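Local coordinates for protein 6-carboxyhexanoate--coa ligase (Bacillus subtilis, PDB 5FLG) that is a CoA ligase of mixed alpha/beta fold that holds phosphoaminophosphonic acid-adenylate ester, pimelic acid and magnesium ions, at residues A126-H132 with R228-G234; V182-P186 with A206-M210. One frame throughout, in Å; residues are numbered along the deposited sequence.

How the interactions relate
Of the four segments, the chain reaches strand 127-130 first, one half of interaction 1. It then runs through helices 154-164 and 170-184, and 182-186 at the end of the second helix begins interaction 2. Strands 188-194 and 203-207 follow, and 206-210, at the end of the latter and in the turn after it, meets the helix end and closes this shorter loop. Only later does strand 227-232 pair with 127-130, closing the larger loop, in which interaction 2 is nested. Both contacts reach the same mixed sheet: interaction 1 joins two of its strands, whereas interaction 2 ties a covering helix to a strand end. They touch through Phe230 CZ and Val182 CG2, 3.7 Å apart.

Interaction 1: residues A126-H132 with R228-G234; sequences AVLFDIH and RVFFIDG. With ANP (phosphoaminophosphonic acid-adenylate ester), chain D.
Val127 and Phe129 each donate an N-H (to Arg228 O and Phe230 O) and accept one at their C=O (from Phe230 N and Ile232 N), a regular parallel pairing that Ile131 N extends to Ile232 O. Ile232 N bonds to Phe129 O at 2.7 Å. Packing is tight on both faces of the sheet. On one, Ala126 CB lies over the face of the Phe230 ring, 3.9 Å from its centroid, while Leu128 CD1 comes to within 3.8 Å of Phe230 CD2. On the other, Phe129 and Phe231 run side by side, CD2 to CE1 at 3.9 Å, and helix 107-116 covers both.

At the C-terminal ends of the strands the contact loosens toward solvent. Asp130 OD1 takes the N-H of His132 in an Asx turn, and only a weak bond of 3.1 Å links His132 NE2 to Asp233 OD1, with ring and carboxylate planes 80° apart.

At the other end, Arg228 NH1 donates to O4' of phosphoaminophosphonic acid-adenylate ester (2.9 Å), while NE forms a salt bridge with Glu191 and NH2 bonds Tyr204. A guanidinium gripped on all three nitrogens is probably held rigidly against the ribose, at the N-terminal end of an apolar strand pair.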
loop_
_atom_site.group_PDB
_atom_site.type_symbol
_atom_site.label_atom_id
_atom_site.label_comp_id
_atom_site.label_asym_id
_atom_site.label_seq_id
_atom_site.Cartn_x
_atom_site.Cartn_y
_atom_site.Cartn_z
ATOM N N ALA A 126 1.664 19.507 -3.034
ATOM C CA ALA A 126 1.476 20.906 -3.308
ATOM C C ALA A 126 2.247 21.718 -2.284
ATOM O O ALA A 126 2.503 21.255 -1.175
ATOM C CB ALA A 126 -0.001 21.278 -3.225
ATOM N N VAL A 127 2.650 22.898 -2.719
ATOM C CA VAL A 127 3.263 23.876 -1.867
ATOM C C VAL A 127 2.196 24.844 -1.419
ATOM O O VAL A 127 1.355 25.237 -2.216
ATOM C CB VAL A 127 4.335 24.638 -2.663
ATOM C CG1 VAL A 127 4.852 25.829 -1.851
ATOM C CG2 VAL A 127 5.465 23.683 -3.049
ATOM N N LEU A 128 2.279 25.280 -0.166
ATOM C CA LEU A 128 1.374 26.277 0.367
ATOM C C LEU A 128 2.117 27.587 0.566
ATOM O O LEU A 128 3.140 27.628 1.264
ATOM C CB LEU A 128 0.806 25.818 1.721
ATOM C CG LEU A 128 -0.465 24.965 1.786
ATOM C CD1 LEU A 128 -0.396 23.755 0.879
ATOM C CD2 LEU A 128 -0.758 24.534 3.214
ATOM N N PHE A 129 1.597 28.654 -0.046
ATOM C CA PHE A 129 2.306 29.882 -0.135
ATOM C C PHE A 129 1.478 30.984 0.548
ATOM O O PHE A 129 0.371 31.323 0.131
ATOM C CB PHE A 129 2.592 30.213 -1.608
ATOM C CG PHE A 129 3.766 31.132 -1.808
ATOM C CD1 PHE A 129 5.042 30.743 -1.420
ATOM C CD2 PHE A 129 3.585 32.423 -2.283
ATOM C CE1 PHE A 129 6.116 31.618 -1.526
ATOM C CE2 PHE A 129 4.655 33.299 -2.387
ATOM C CZ PHE A 129 5.925 32.896 -2.006
ATOM N N ASP A 130 2.021 31.551 1.602
ATOM C CA ASP A 130 1.267 32.530 2.403
ATOM C C ASP A 130 1.317 33.885 1.739
ATOM O O ASP A 130 2.393 34.424 1.570
ATOM C CB ASP A 130 1.922 32.604 3.750
ATOM C CG ASP A 130 1.222 33.552 4.710
ATOM O OD1 ASP A 130 0.416 34.422 4.312
ATOM O OD2 ASP A 130 1.529 33.406 5.892
ATOM N N ILE A 131 0.161 34.475 1.426
ATOM C CA ILE A 131 0.139 35.739 0.708
ATOM C C ILE A 131 0.395 36.916 1.668
ATOM O O ILE A 131 0.591 38.015 1.233
ATOM C CB ILE A 131 -1.192 36.006 0.000
ATOM C CG1 ILE A 131 -2.275 36.372 1.019
ATOM C CG2 ILE A 131 -1.621 34.827 -0.834
ATOM C CD1 ILE A 131 -3.541 36.922 0.393
ATOM N N HIS A 132 0.472 36.659 2.953
ATOM C CA HIS A 132 0.824 37.724 3.908
ATOM C C HIS A 132 2.332 37.872 4.095
ATOM O O HIS A 132 2.853 38.970 4.107
ATOM C CB HIS A 132 0.183 37.443 5.265
ATOM C CG HIS A 132 -1.301 37.518 5.240
ATOM N ND1 HIS A 132 -1.981 38.537 4.605
ATOM C CD2 HIS A 132 -2.245 36.710 5.782
ATOM C CE1 HIS A 132 -3.279 38.377 4.789
ATOM N NE2 HIS A 132 -3.469 37.256 5.468
ATOM N N ARG A 228 2.437 22.796 -8.462
ATOM C CA ARG A 228 1.190 22.842 -7.772
ATOM C C ARG A 228 1.418 23.765 -6.557
ATOM O O ARG A 228 2.026 23.362 -5.580
ATOM C CB ARG A 228 0.789 21.435 -7.325
ATOM C CG ARG A 228 -0.706 21.212 -7.177
ATOM C CD ARG A 228 -1.330 21.218 -8.537
ATOM N NE ARG A 228 -2.684 20.679 -8.635
ATOM C CZ ARG A 228 -3.005 19.587 -9.316
ATOM N NH1 ARG A 228 -2.066 18.696 -9.659
ATOM N NH2 ARG A 228 -4.254 19.398 -9.682
ATOM N N VAL A 229 0.867 24.957 -6.618
ATOM C CA VAL A 229 0.976 25.928 -5.517
ATOM C C VAL A 229 -0.414 26.410 -5.136
ATOM O O VAL A 229 -1.206 26.797 -6.017
ATOM C CB VAL A 229 1.795 27.167 -5.946
ATOM C CG1 VAL A 229 1.929 28.146 -4.792
ATOM C CG2 VAL A 229 3.177 26.747 -6.416
ATOM N N PHE A 230 -0.653 26.502 -3.817
ATOM C CA PHE A 230 -1.886 27.045 -3.293
ATOM C C PHE A 230 -1.539 28.349 -2.591
ATOM O O PHE A 230 -0.790 28.339 -1.630
ATOM C CB PHE A 230 -2.521 26.104 -2.245
ATOM C CG PHE A 230 -2.839 24.724 -2.751
ATOM C CD1 PHE A 230 -3.035 24.490 -4.100
ATOM C CD2 PHE A 230 -3.052 23.689 -1.868
ATOM C CE1 PHE A 230 -3.297 23.207 -4.558
ATOM C CE2 PHE A 230 -3.369 22.409 -2.322
ATOM C CZ PHE A 230 -3.481 22.174 -3.683
ATOM N N PHE A 231 -2.144 29.432 -3.029
ATOM C CA PHE A 231 -1.908 30.718 -2.430
ATOM C C PHE A 231 -2.879 30.900 -1.278
ATOM O O PHE A 231 -4.105 30.840 -1.462
ATOM C CB PHE A 231 -2.086 31.798 -3.486
ATOM C CG PHE A 231 -1.015 31.790 -4.550
ATOM C CD1 PHE A 231 0.157 32.497 -4.375
ATOM C CD2 PHE A 231 -1.172 31.042 -5.721
ATOM C CE1 PHE A 231 1.138 32.489 -5.347
ATOM C CE2 PHE A 231 -0.185 31.004 -6.688
ATOM C CZ PHE A 231 0.976 31.726 -6.500
ATOM N N ILE A 232 -2.326 30.955 -0.073
ATOM C CA ILE A 232 -3.113 30.909 1.167
ATOM C C ILE A 232 -3.234 32.266 1.872
ATOM O O ILE A 232 -2.255 33.001 2.022
ATOM C CB ILE A 232 -2.469 29.962 2.190
ATOM C CG1 ILE A 232 -2.277 28.588 1.577
ATOM C CG2 ILE A 232 -3.288 29.902 3.471
ATOM C CD1 ILE A 232 -3.561 27.857 1.255
ATOM N N ASP A 233 -4.456 32.583 2.280
ATOM C CA ASP A 233 -4.755 33.764 3.062
ATOM C C ASP A 233 -5.520 33.347 4.309
ATOM O O ASP A 233 -6.745 33.212 4.277
ATOM C CB ASP A 233 -5.629 34.722 2.267
ATOM C CG ASP A 233 -6.214 35.839 3.144
ATOM O OD1 ASP A 233 -5.961 35.838 4.372
ATOM O OD2 ASP A 233 -6.924 36.713 2.608
ATOM N N GLY A 234 -4.805 33.145 5.402
ATOM C CA GLY A 234 -5.431 32.662 6.613
ATOM C C GLY A 234 -4.593 32.990 7.833
ATOM O O GLY A 234 -3.363 33.062 7.742
HETATM P PG ANP D . 0.043 11.376 -12.182
HETATM O O1G ANP D . 0.146 9.877 -12.253
HETATM O O2G ANP D . 0.740 12.054 -13.329
HETATM O O3G ANP D . -1.331 11.927 -11.976
HETATM P PB ANP D . 0.624 13.179 -9.894
HETATM O O1B ANP D . -0.834 13.215 -9.599
HETATM O O2B ANP D . 1.677 13.161 -8.849
HETATM N N3B ANP D . 0.958 11.736 -10.783
HETATM P PA ANP D . -0.031 15.270 -11.759
HETATM O O1A ANP D . 0.507 15.611 -13.071
HETATM O O2A ANP D . -1.426 14.747 -11.561
HETATM O O3A ANP D . 1.007 14.363 -10.929
HETATM O "O5'" ANP D . 0.111 16.670 -10.895
HETATM C "C5'" ANP D . 1.149 17.570 -11.163
HETATM C "C4'" ANP D . 1.778 18.028 -9.845
HETATM O "O4'" ANP D . 0.751 18.576 -9.009
HETATM C "C3'" ANP D . 2.402 16.873 -9.076
HETATM O "O3'" ANP D . 3.783 16.726 -9.382
HETATM C "C2'" ANP D . 2.254 17.312 -7.649
HETATM O "O2'" ANP D . 3.286 18.253 -7.350
HETATM C "C1'" ANP D . 0.938 18.036 -7.695
HETATM N N9 ANP D . -0.126 17.105 -7.302
HETATM C C8 ANP D . -0.669 16.072 -8.037
HETATM N N7 ANP D . -1.687 15.500 -7.353
HETATM C C5 ANP D . -1.767 16.148 -6.151
HETATM C C6 ANP D . -2.572 16.048 -4.922
HETATM N N6 ANP D . -3.520 15.117 -4.772
HETATM N N1 ANP D . -2.346 16.927 -3.921
HETATM C C2 ANP D . -1.384 17.851 -4.016
HETATM N N3 ANP D . -0.644 18.069 -5.116
HETATM C C4 ANP D . -0.728 17.182 -6.136
#

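Interaction 2: residues V182-P186 with A206-M210; sequences VSRHP and AGKKM
Lys208 reaches across to the end of helix 170-184 and places its ammonium group between two backbone oxygens, Ser183 O and His185 O. Each lies 2.8 Å from NZ, and a weak bond to Val188 O adds a third acceptor. The lysine chain is nearly straight as far as CE, running past the serine with CG 3.4 Å from Ser183 O, and then turns at its last torsion (chi4 71°), which carries NZ in among the carbonyls. The two main bonds differ in approach: at Ser183 O the nitrogen is tilted 26° from the carbonyl plane, whereas at His185 O it stands well above that plane, 45° out of it.

Val182 O takes the N-H of His185 at 3.1 Å from its N. Ala187 N, four residues after Ser183, is bonded to His185 ND1, and Ser183 O is met by the lysine instead. An ammonium group here would also be expected to interact well with the partial negative charge of these backbone carbonyls at the C-terminal end of the helix. The His185 side chain leaves the backbone away from 206-210, and its second ring nitrogen, NE2, is engaged with Asp244 OD2.

Beside the lysine, Ser183 contributes contact rather than a bond across the two segments. Its OG, anti to the backbone N, packs against the peptide that joins Gly207 to Lys208, 3.5 Å from Gly207 C.

In the fold, strand 188-194 follows the helix and pairs antiparallel with strand 203-207, Ala206 bonding to Glu191 through the backbone. Residues 208-210 then turn the chain into strand 211-215, so the lysine links the turn after strand 203-207 to the C-terminal part of helix 170-184, whose Arg184 touches strand 74-76.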
loop_
_atom_site.group_PDB
_atom_site.type_symbol
_atom_site.label_atom_id
_atom_site.label_comp_id
_atom_site.label_asym_id
_atom_site.label_seq_id
_atom_site.Cartn_x
_atom_site.Cartn_y
_atom_site.Cartn_z
ATOM N N VAL A 182 -10.064 22.021 -3.324
ATOM C CA VAL A 182 -9.118 22.962 -2.791
ATOM C C VAL A 182 -9.732 24.364 -2.751
ATOM O O VAL A 182 -9.592 25.078 -1.768
ATOM C CB VAL A 182 -7.817 22.941 -3.593
ATOM C CG1 VAL A 182 -6.918 24.099 -3.200
ATOM C CG2 VAL A 182 -7.086 21.626 -3.353
ATOM N N SER A 183 -10.404 24.754 -3.825
ATOM C CA SER A 183 -10.917 26.113 -3.929
ATOM C C SER A 183 -12.010 26.425 -2.902
ATOM O O SER A 183 -12.239 27.585 -2.559
ATOM C CB SER A 183 -11.460 26.335 -5.308
ATOM O OG SER A 183 -11.829 27.680 -5.496
ATOM N N ARG A 184 -12.770 25.395 -2.552
ATOM C CA ARG A 184 -13.791 25.477 -1.522
ATOM C C ARG A 184 -13.200 25.925 -0.167
ATOM O O ARG A 184 -13.871 26.523 0.658
ATOM C CB ARG A 184 -14.420 24.100 -1.381
ATOM C CG ARG A 184 -15.541 24.015 -0.366
ATOM C CD ARG A 184 -16.689 23.171 -0.908
ATOM N NE ARG A 184 -17.745 22.984 0.083
ATOM C CZ ARG A 184 -17.568 22.315 1.212
ATOM N NH1 ARG A 184 -16.377 21.802 1.486
ATOM N NH2 ARG A 184 -18.561 22.191 2.074
ATOM N N HIS A 185 -11.978 25.525 0.117
ATOM C CA HIS A 185 -11.409 25.853 1.404
ATOM C C HIS A 185 -11.341 27.357 1.651
ATOM O O HIS A 185 -10.802 28.097 0.864
ATOM C CB HIS A 185 -10.040 25.231 1.547
ATOM C CG HIS A 185 -9.541 25.227 2.949
ATOM N ND1 HIS A 185 -9.194 26.388 3.614
ATOM C CD2 HIS A 185 -9.408 24.223 3.845
ATOM C CE1 HIS A 185 -8.839 26.096 4.853
ATOM N NE2 HIS A 185 -8.928 24.786 5.009
ATOM N N PRO A 186 -11.935 27.821 2.747
ATOM C CA PRO A 186 -11.989 29.297 2.897
ATOM C C PRO A 186 -10.629 30.019 2.950
ATOM O O PRO A 186 -10.537 31.159 2.532
ATOM C CB PRO A 186 -12.780 29.521 4.199
ATOM C CG PRO A 186 -12.913 28.204 4.870
ATOM C CD PRO A 186 -12.471 27.090 3.907
ATOM N N ALA A 206 -6.896 28.292 -10.738
ATOM C CA ALA A 206 -8.236 28.143 -10.223
ATOM C C ALA A 206 -8.431 29.111 -9.061
ATOM O O ALA A 206 -7.523 29.334 -8.256
ATOM C CB ALA A 206 -8.462 26.745 -9.754
ATOM N N GLY A 207 -9.676 29.520 -8.882
ATOM C CA GLY A 207 -10.064 30.296 -7.715
ATOM C C GLY A 207 -11.558 30.475 -7.652
ATOM O O GLY A 207 -12.285 30.152 -8.603
ATOM N N LYS A 208 -12.008 31.070 -6.554
ATOM C CA LYS A 208 -13.412 31.039 -6.188
ATOM C C LYS A 208 -14.160 31.883 -7.170
ATOM O O LYS A 208 -15.217 31.483 -7.638
ATOM C CB LYS A 208 -13.615 31.589 -4.778
ATOM C CG LYS A 208 -13.356 30.602 -3.663
ATOM C CD LYS A 208 -13.381 31.331 -2.314
ATOM C CE LYS A 208 -13.164 30.380 -1.141
ATOM N NZ LYS A 208 -11.777 29.870 -1.042
ATOM N N LYS A 209 -13.543 32.963 -7.627
ATOM C CA LYS A 209 -14.228 33.840 -8.565
ATOM C C LYS A 209 -14.056 33.422 -10.008
ATOM O O LYS A 209 -15.020 33.400 -10.768
ATOM C CB LYS A 209 -13.764 35.260 -8.390
ATOM C CG LYS A 209 -14.166 35.783 -7.018
ATOM C CD LYS A 209 -13.900 37.273 -6.868
ATOM C CE LYS A 209 -12.409 37.523 -6.798
ATOM N NZ LYS A 209 -11.793 36.618 -5.787
ATOM N N MET A 210 -12.819 33.215 -10.438
ATOM C CA MET A 210 -12.595 32.929 -11.837
ATOM C C MET A 210 -12.965 31.486 -12.194
ATOM O O MET A 210 -12.940 31.108 -13.365
ATOM C CB MET A 210 -11.141 33.214 -12.200
ATOM C CG MET A 210 -10.125 32.474 -11.344
ATOM S SD MET A 210 -8.427 32.785 -11.888
ATOM C CE MET A 210 -7.557 32.426 -10.372
#